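Local structure of polysaccharide Lyase Family 6 (Bacteroides cellulosilyticus, 6QPS) at residues Y98-A109 with F129-C140. The protein is a calcium-binding family 6 polysaccharide lyase from a human gut bacterium that cleaves alginate with specificity for mannuronic acid. Residues are numbered along the deposited sequence; the frame is centred on the assembly and turned at random.
Sequences YLQLEDLLFYKA and FCRMTRCVIDEC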
ATOM      1  N   TYR A  98     -11.548 -19.887   6.631  1.00 10.19           N
ATOM      2  CA  TYR A  98     -10.425 -20.752   6.269  1.00 11.00           C
ATOM      3  C   TYR A  98     -10.521 -21.275   4.831  1.00 11.69           C
ATOM      4  O   TYR A  98     -10.371 -22.472   4.562  1.00 14.44           O
ATOM      5  CB  TYR A  98     -10.244 -21.882   7.291  1.00 11.43           C
ATOM      6  CG  TYR A  98      -9.834 -21.366   8.664  1.00 14.28           C
ATOM      7  CD1 TYR A  98      -8.498 -21.101   8.959  1.00 14.23           C
ATOM      8  CD2 TYR A  98     -10.779 -21.145   9.660  1.00 13.98           C
ATOM      9  CE1 TYR A  98      -8.123 -20.638  10.218  1.00 16.91           C
ATOM     10  CE2 TYR A  98     -10.401 -20.663  10.922  1.00 15.60           C
ATOM     11  CZ  TYR A  98      -9.075 -20.409  11.170  1.00 15.77           C
ATOM     12  OH  TYR A  98      -8.714 -19.950  12.431  1.00 20.58           O
ATOM     13  N   LEU A  99     -10.724 -20.349   3.894  1.00  9.92           N
ATOM     14  CA  LEU A  99     -10.704 -20.624   2.459  1.00 10.52           C
ATOM     15  C   LEU A  99      -9.428 -20.043   1.871  1.00 10.88           C
ATOM     16  O   LEU A  99      -8.983 -18.971   2.302  1.00 13.47           O
ATOM     17  CB  LEU A  99     -11.914 -19.973   1.787  1.00 11.37           C
ATOM     18  CG  LEU A  99     -13.270 -20.264   2.424  1.00 10.39           C
ATOM     19  CD1 LEU A  99     -14.361 -19.494   1.680  1.00 13.99           C
ATOM     20  CD2 LEU A  99     -13.548 -21.742   2.437  1.00 11.80           C
ATOM     21  N   GLN A 100      -8.823 -20.759   0.913  1.00  9.82           N
ATOM     22  CA  GLN A 100      -7.523 -20.364   0.372  1.00 12.23           C
ATOM     23  C   GLN A 100      -7.504 -20.522  -1.141  1.00 11.60           C
ATOM     24  O   GLN A 100      -7.893 -21.573  -1.665  1.00 12.98           O
ATOM     25  CB  GLN A 100      -6.454 -21.261   1.002  1.00 14.55           C
ATOM     26  CG  GLN A 100      -5.025 -20.862   0.844  1.00 18.52           C
ATOM     27  CD  GLN A 100      -4.179 -21.408   2.006  1.00 19.99           C
ATOM     28  OE1 GLN A 100      -4.476 -21.155   3.179  1.00 24.17           O
ATOM     29  NE2 GLN A 100      -3.147 -22.164   1.677  1.00 26.79           N
ATOM     30  N   LEU A 101      -7.051 -19.478  -1.828  1.00  9.96           N
ATOM     31  CA  LEU A 101      -6.724 -19.534  -3.246  1.00 11.50           C
ATOM     32  C   LEU A 101      -5.212 -19.579  -3.390  1.00 11.26           C
ATOM     33  O   LEU A 101      -4.510 -18.768  -2.771  1.00 11.81           O
ATOM     34  CB  LEU A 101      -7.209 -18.264  -3.942  1.00 17.02           C
ATOM     35  CG  LEU A 101      -8.700 -18.132  -4.248  1.00 26.96           C
ATOM     36  CD1 LEU A 101      -9.501 -17.969  -3.000  1.00 30.57           C
ATOM     37  CD2 LEU A 101      -8.923 -16.956  -5.200  1.00 29.82           C
ATOM     38  N   GLU A 102      -4.720 -20.475  -4.250  1.00 10.59           N
ATOM     39  CA  GLU A 102      -3.283 -20.672  -4.422  1.00 12.05           C
ATOM     40  C   GLU A 102      -2.908 -20.893  -5.884  1.00 10.61           C
ATOM     41  O   GLU A 102      -3.522 -21.705  -6.583  1.00 11.94           O
ATOM     42  CB  GLU A 102      -2.762 -21.927  -3.685  1.00 17.80           C
ATOM     43  CG  GLU A 102      -3.100 -22.066  -2.210  1.00 22.47           C
ATOM     44  CD  GLU A 102      -2.599 -23.397  -1.634  1.00 20.68           C
ATOM     45  OE1 GLU A 102      -2.051 -24.235  -2.396  1.00 25.83           O
ATOM     46  OE2 GLU A 102      -2.786 -23.616  -0.424  1.00 30.82           O
ATOM     47  N   ASP A 103      -1.816 -20.267  -6.314  1.00 11.53           N
ATOM     48  CA  ASP A 103      -1.147 -20.621  -7.565  1.00 11.07           C
ATOM     49  C   ASP A 103      -2.006 -20.377  -8.810  1.00 12.21           C
ATOM     50  O   ASP A 103      -1.795 -21.025  -9.839  1.00 15.26           O
ATOM     51  CB  ASP A 103      -0.645 -22.066  -7.536  1.00 14.38           C
ATOM     52  CG  ASP A 103       0.519 -22.266  -6.566  1.00 16.27           C
ATOM     53  OD1 ASP A 103       1.343 -21.339  -6.407  1.00 13.36           O
ATOM     54  OD2 ASP A 103       0.625 -23.365  -5.974  1.00 19.62           O
ATOM     55  N   LEU A 104      -2.946 -19.440  -8.751  1.00 10.99           N
ATOM     56  CA  LEU A 104      -3.812 -19.106  -9.877  1.00 12.17           C
ATOM     57  C   LEU A 104      -3.264 -17.903 -10.633  1.00 10.79           C
ATOM     58  O   LEU A 104      -2.725 -16.974 -10.028  1.00 11.60           O
ATOM     59  CB  LEU A 104      -5.226 -18.786  -9.384  1.00 13.32           C
ATOM     60  CG  LEU A 104      -5.970 -19.948  -8.712  1.00 14.73           C
ATOM     61  CD1 LEU A 104      -7.294 -19.459  -8.148  1.00 15.57           C
ATOM     62  CD2 LEU A 104      -6.196 -21.131  -9.645  1.00 19.54           C
ATOM     63  N   LEU A 105      -3.453 -17.899 -11.950  1.00 12.78           N
ATOM     64  CA  LEU A 105      -3.038 -16.793 -12.802  1.00 11.91           C
ATOM     65  C   LEU A 105      -4.265 -16.118 -13.391  1.00 11.86           C
ATOM     66  O   LEU A 105      -4.889 -16.665 -14.309  1.00 13.51           O
ATOM     67  CB  LEU A 105      -2.132 -17.304 -13.912  1.00 13.32           C
ATOM     68  CG  LEU A 105      -1.771 -16.347 -15.045  1.00 16.54           C
ATOM     69  CD1 LEU A 105      -1.176 -15.060 -14.602  1.00 15.32           C
ATOM     70  CD2 LEU A 105      -0.769 -17.022 -15.999  1.00 18.98           C
ATOM     71  N   PHE A 106      -4.577 -14.921 -12.892  1.00 10.70           N
ATOM     72  CA  PHE A 106      -5.634 -14.082 -13.443  1.00 10.74           C
ATOM     73  C   PHE A 106      -4.975 -13.201 -14.502  1.00 11.00           C
ATOM     74  O   PHE A 106      -4.156 -12.338 -14.175  1.00 11.09           O
ATOM     75  CB  PHE A 106      -6.327 -13.249 -12.367  1.00 11.60           C
ATOM     76  CG  PHE A 106      -7.005 -14.069 -11.278  1.00  9.98           C
ATOM     77  CD1 PHE A 106      -6.316 -14.477 -10.158  1.00 11.01           C
ATOM     78  CD2 PHE A 106      -8.338 -14.421 -11.386  1.00 11.04           C
ATOM     79  CE1 PHE A 106      -6.942 -15.227  -9.165  1.00 11.22           C
ATOM     80  CE2 PHE A 106      -8.962 -15.177 -10.392  1.00 13.50           C
ATOM     81  CZ  PHE A 106      -8.261 -15.579  -9.292  1.00 11.47           C
ATOM     82  N   TYR A 107      -5.309 -13.434 -15.770  1.00 12.63           N
ATOM     83  CA  TYR A 107      -4.668 -12.768 -16.902  1.00 13.17           C
ATOM     84  C   TYR A 107      -5.758 -12.343 -17.870  1.00 13.39           C
ATOM     85  O   TYR A 107      -6.494 -13.189 -18.389  1.00 13.57           O
ATOM     86  CB  TYR A 107      -3.644 -13.665 -17.603  1.00 13.11           C
ATOM     87  CG  TYR A 107      -2.976 -12.943 -18.765  1.00 15.19           C
ATOM     88  CD1 TYR A 107      -2.089 -11.889 -18.537  1.00 15.07           C
ATOM     89  CD2 TYR A 107      -3.259 -13.274 -20.079  1.00 14.47           C
ATOM     90  CE1 TYR A 107      -1.502 -11.210 -19.575  1.00 15.43           C
ATOM     91  CE2 TYR A 107      -2.679 -12.587 -21.121  1.00 15.29           C
ATOM     92  CZ  TYR A 107      -1.799 -11.562 -20.864  1.00 16.06           C
ATOM     93  OH  TYR A 107      -1.230 -10.879 -21.914  1.00 17.71           O
ATOM     94  N   LYS A 108      -5.866 -11.041 -18.119  1.00 12.63           N
ATOM     95  CA  LYS A 108      -6.895 -10.510 -19.010  1.00 14.41           C
ATOM     96  C   LYS A 108      -8.282 -11.013 -18.603  1.00 14.43           C
ATOM     97  O   LYS A 108      -9.114 -11.382 -19.427  1.00 16.52           O
ATOM     98  CB  LYS A 108      -6.564 -10.775 -20.485  1.00 17.15           C
ATOM     99  CG  LYS A 108      -5.370  -9.929 -20.932  1.00 17.73           C
ATOM    100  CD  LYS A 108      -5.015 -10.050 -22.417  1.00 20.99           C
ATOM    101  CE  LYS A 108      -3.913  -9.020 -22.746  1.00 25.80           C
ATOM    102  NZ  LYS A 108      -3.421  -9.009 -24.166  1.00 25.43           N
ATOM    103  N   ALA A 109      -8.522 -11.032 -17.295  1.00 13.53           N
ATOM    104  CA  ALA A 109      -9.860 -11.084 -16.717  1.00 14.48           C
ATOM    105  C   ALA A 109     -10.230  -9.669 -16.288  1.00 13.16           C
ATOM    106  O   ALA A 109      -9.376  -8.784 -16.237  1.00 13.12           O
ATOM    107  CB  ALA A 109      -9.856 -11.989 -15.482  1.00 13.01           C
ATOM    108  N   PHE A 129     -10.305 -15.325   8.110  1.00 10.29           N
ATOM    109  CA  PHE A 129      -9.226 -16.313   8.086  1.00 10.21           C
ATOM    110  C   PHE A 129      -9.042 -16.921   6.697  1.00 11.78           C
ATOM    111  O   PHE A 129      -8.693 -18.093   6.555  1.00 12.07           O
ATOM    112  CB  PHE A 129      -9.410 -17.395   9.154  1.00 13.35           C
ATOM    113  CG  PHE A 129      -9.276 -16.877  10.547  1.00 16.43           C
ATOM    114  CD1 PHE A 129     -10.394 -16.554  11.273  1.00 16.95           C
ATOM    115  CD2 PHE A 129      -8.021 -16.688  11.118  1.00 20.96           C
ATOM    116  CE1 PHE A 129     -10.275 -16.057  12.570  1.00 24.24           C
ATOM    117  CE2 PHE A 129      -7.903 -16.192  12.410  1.00 21.17           C
ATOM    118  CZ  PHE A 129      -9.030 -15.882  13.120  1.00 19.19           C
ATOM    119  N   CYS A 130      -9.294 -16.140   5.656  1.00 10.58           N
ATOM    120  CA  CYS A 130      -9.127 -16.569   4.274  1.00  9.86           C
ATOM    121  C   CYS A 130      -7.838 -15.969   3.721  1.00 10.46           C
ATOM    122  O   CYS A 130      -7.303 -14.999   4.257  1.00 11.28           O
ATOM    123  CB  CYS A 130     -10.339 -16.150   3.445  1.00 10.68           C
ATOM    124  SG  CYS A 130     -11.873 -17.037   3.892  1.00 10.62           S
ATOM    125  N   ARG A 131      -7.323 -16.576   2.650  1.00  9.97           N
ATOM    126  CA  ARG A 131      -5.980 -16.256   2.184  1.00  9.73           C
ATOM    127  C   ARG A 131      -5.881 -16.399   0.674  1.00 10.25           C
ATOM    128  O   ARG A 131      -6.406 -17.351   0.102  1.00 11.22           O
ATOM    129  CB  ARG A 131      -4.971 -17.194   2.842  1.00 10.70           C
ATOM    130  CG  ARG A 131      -3.525 -16.980   2.432  1.00 10.33           C
ATOM    131  CD  ARG A 131      -2.631 -17.920   3.226  1.00 11.84           C
ATOM    132  NE  ARG A 131      -1.231 -17.785   2.854  1.00 10.38           N
ATOM    133  CZ  ARG A 131      -0.277 -18.662   3.144  1.00 13.61           C
ATOM    134  NH1 ARG A 131      -0.570 -19.765   3.830  1.00 17.71           N
ATOM    135  NH2 ARG A 131       0.964 -18.441   2.756  1.00 12.96           N
ATOM    136  N   MET A 132      -5.238 -15.423   0.028  1.00  9.89           N
ATOM    137  CA  MET A 132      -4.840 -15.530  -1.373  1.00  9.74           C
ATOM    138  C   MET A 132      -3.316 -15.508  -1.403  1.00  8.90           C
ATOM    139  O   MET A 132      -2.706 -14.526  -0.970  1.00  9.52           O
ATOM    140  CB  MET A 132      -5.440 -14.379  -2.188  1.00 12.83           C
ATOM    141  CG  MET A 132      -4.961 -14.314  -3.603  1.00 12.74           C
ATOM    142  SD  MET A 132      -5.382 -12.735  -4.424  1.00 23.41           S
ATOM    143  CE  MET A 132      -7.138 -12.804  -4.408  1.00 28.54           C
ATOM    144  N   THR A 133      -2.703 -16.589  -1.899  1.00  8.54           N
ATOM    145  CA  THR A 133      -1.256 -16.751  -1.846  1.00  9.34           C
ATOM    146  C   THR A 133      -0.720 -17.257  -3.182  1.00 10.26           C
ATOM    147  O   THR A 133      -1.325 -18.120  -3.833  1.00 10.12           O
ATOM    148  CB  THR A 133      -0.843 -17.647  -0.666  1.00  9.98           C
ATOM    149  OG1 THR A 133       0.575 -17.638  -0.553  1.00 11.29           O
ATOM    150  CG2 THR A 133      -1.315 -19.095  -0.836  1.00 11.77           C
ATOM    151  N   ARG A 134       0.421 -16.704  -3.594  1.00  9.99           N
ATOM    152  CA  ARG A 134       1.113 -17.159  -4.801  1.00  9.33           C
ATOM    153  C   ARG A 134       0.219 -17.073  -6.033  1.00 11.28           C
ATOM    154  O   ARG A 134       0.305 -17.910  -6.934  1.00 11.06           O
ATOM    155  CB  ARG A 134       1.666 -18.578  -4.654  1.00 11.90           C
ATOM    156  CG  ARG A 134       2.484 -18.794  -3.400  1.00 13.24           C
ATOM    157  CD  ARG A 134       3.154 -20.163  -3.383  1.00 15.44           C
ATOM    158  NE  ARG A 134       2.224 -21.270  -3.616  1.00 15.11           N
ATOM    159  CZ  ARG A 134       1.610 -21.963  -2.666  1.00 17.27           C
ATOM    160  NH1 ARG A 134       1.793 -21.669  -1.389  1.00 18.16           N
ATOM    161  NH2 ARG A 134       0.798 -22.957  -2.999  1.00 22.00           N
ATOM    162  N   CYS A 135      -0.596 -16.025  -6.101  1.00  9.33           N
ATOM    163  CA  CYS A 135      -1.438 -15.751  -7.261  1.00 10.30           C
ATOM    164  C   CYS A 135      -0.906 -14.540  -8.016  1.00 10.04           C
ATOM    165  O   CYS A 135      -0.182 -13.702  -7.472  1.00 11.27           O
ATOM    166  CB  CYS A 135      -2.889 -15.499  -6.839  1.00 10.65           C
ATOM    167  SG  CYS A 135      -3.716 -16.977  -6.213  1.00 11.75           S
ATOM    168  N   VAL A 136      -1.265 -14.461  -9.296  1.00 10.20           N
ATOM    169  CA  VAL A 136      -0.936 -13.328 -10.143  1.00 10.79           C
ATOM    170  C   VAL A 136      -2.226 -12.678 -10.631  1.00  9.98           C
ATOM    171  O   VAL A 136      -3.182 -13.368 -11.005  1.00  9.93           O
ATOM    172  CB  VAL A 136      -0.088 -13.797 -11.345  1.00 11.93           C
ATOM    173  CG1 VAL A 136       0.031 -12.690 -12.396  1.00 12.37           C
ATOM    174  CG2 VAL A 136       1.303 -14.269 -10.932  1.00 12.37           C
ATOM    175  N   ILE A 137      -2.232 -11.346 -10.649  1.00 10.33           N
ATOM    176  CA  ILE A 137      -3.217 -10.566 -11.393  1.00 10.56           C
ATOM    177  C   ILE A 137      -2.432  -9.647 -12.324  1.00  9.99           C
ATOM    178  O   ILE A 137      -1.708  -8.743 -11.868  1.00 11.05           O
ATOM    179  CB  ILE A 137      -4.135  -9.750 -10.474  1.00  9.59           C
ATOM    180  CG1 ILE A 137      -4.833 -10.635  -9.440  1.00  9.49           C
ATOM    181  CG2 ILE A 137      -5.185  -9.000 -11.320  1.00 10.44           C
ATOM    182  CD1 ILE A 137      -5.802  -9.886  -8.489  1.00 10.33           C
ATOM    183  N   ASP A 138      -2.554  -9.875 -13.636  1.00 11.07           N
ATOM    184  CA  ASP A 138      -1.789  -9.141 -14.642  1.00 11.40           C
ATOM    185  C   ASP A 138      -2.714  -8.773 -15.795  1.00 11.94           C
ATOM    186  O   ASP A 138      -3.468  -9.626 -16.278  1.00 11.73           O
ATOM    187  CB  ASP A 138      -0.616  -9.996 -15.163  1.00 10.54           C
ATOM    188  CG  ASP A 138       0.307  -9.235 -16.119  1.00 15.47           C
ATOM    189  OD1 ASP A 138       0.409  -8.006 -16.041  1.00 15.02           O
ATOM    190  OD2 ASP A 138       0.936  -9.871 -16.993  1.00 20.24           O
ATOM    191  N   GLU A 139      -2.685  -7.498 -16.203  1.00 13.05           N
ATOM    192  CA  GLU A 139      -3.413  -7.038 -17.400  1.00 14.06           C
ATOM    193  C   GLU A 139      -4.920  -7.289 -17.295  1.00 13.29           C
ATOM    194  O   GLU A 139      -5.586  -7.544 -18.301  1.00 13.37           O
ATOM    195  CB  GLU A 139      -2.865  -7.672 -18.687  1.00 16.28           C
ATOM    196  CG  GLU A 139      -1.398  -7.412 -18.967  1.00 18.16           C
ATOM    197  CD  GLU A 139      -1.113  -6.019 -19.505  1.00 19.13           C
ATOM    198  OE1 GLU A 139      -2.059  -5.215 -19.668  1.00 17.70           O
ATOM    199  OE2 GLU A 139       0.079  -5.723 -19.777  1.00 18.92           O
ATOM    200  N   CYS A 140      -5.491  -7.187 -16.090  1.00 10.91           N
ATOM    201  CA  CYS A 140      -6.901  -7.528 -15.881  1.00 11.78           C
ATOM    202  C   CYS A 140      -7.767  -6.277 -16.039  1.00 12.78           C
ATOM    203  O   CYS A 140      -8.364  -5.753 -15.090  1.00 12.27           O
ATOM    204  CB  CYS A 140      -7.085  -8.214 -14.533  1.00 10.75           C
ATOM    205  SG  CYS A 140      -6.619  -9.984 -14.547  1.00 12.20           S
TER
HETATM  206  O   HOH W   1      -2.638 -20.838   5.366  1.00 24.60           O
HETATM  207  O   HOH W   2      -6.845 -20.019   5.067  1.00 40.43           O
HETATM  208  O   HOH W   3       0.136 -23.786   0.206  1.00 27.17           O
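Y98 and F129 lie side by side, their ring planes 8° apart but slid so far that the rings barely overlap. What sits over the centre of the Y98 ring is F129 CB, a CH-pi contact of 3.6 Å to the centroid, while Y98 OH lies over the rim of the F129 ring. At L99 the backbone N reaches C130 SG, and CB packs on the same sulfur. Q100 runs alongside R131: its OE1 accepts from a water 2.9 Å away that in turn accepts from R131 NH1 at the guanidinium edge, while R131 NE turns to D167. Q100 NE2 donates to E102 OE2 at 2.6 Å. Strands 99-102 and 131-133 run parallel, joined by bonds from R131 N to L99 O, L101 N to R131 O and T133 N to L101 O; beyond the corner, V136 N, F106 N and D138 N bond likewise to L104 O, V136 O and F106 O. This is the arrangement of successive coils in the right-handed parallel beta-helix of the chondroitinase B family. At that corner, D103 and R134 share a left-handed backbone conformation. R134, bent at chi3 (-53°), grips the D103 carboxylate side-on: NE meets OD1 on its syn side at 2.9 Å, though tilted out of the carboxylate plane, and NH2 reaches OD2 from above that plane at 3.0 Å. NH2 also makes a weak, longer bond to E102 OE1, completing a salt-bridge network. Past the turn, L104 N donates a weak hydrogen bond to C135 SG, and L105 CD1 presses tightly on V136 CG1, 3.5 Å away. F106 turns into the coil's interior, where V136 O lies at its ring edge, 3.4 Å from CD1. At the next corner, A109 packs CB on C140 SG, to which its N donates weakly.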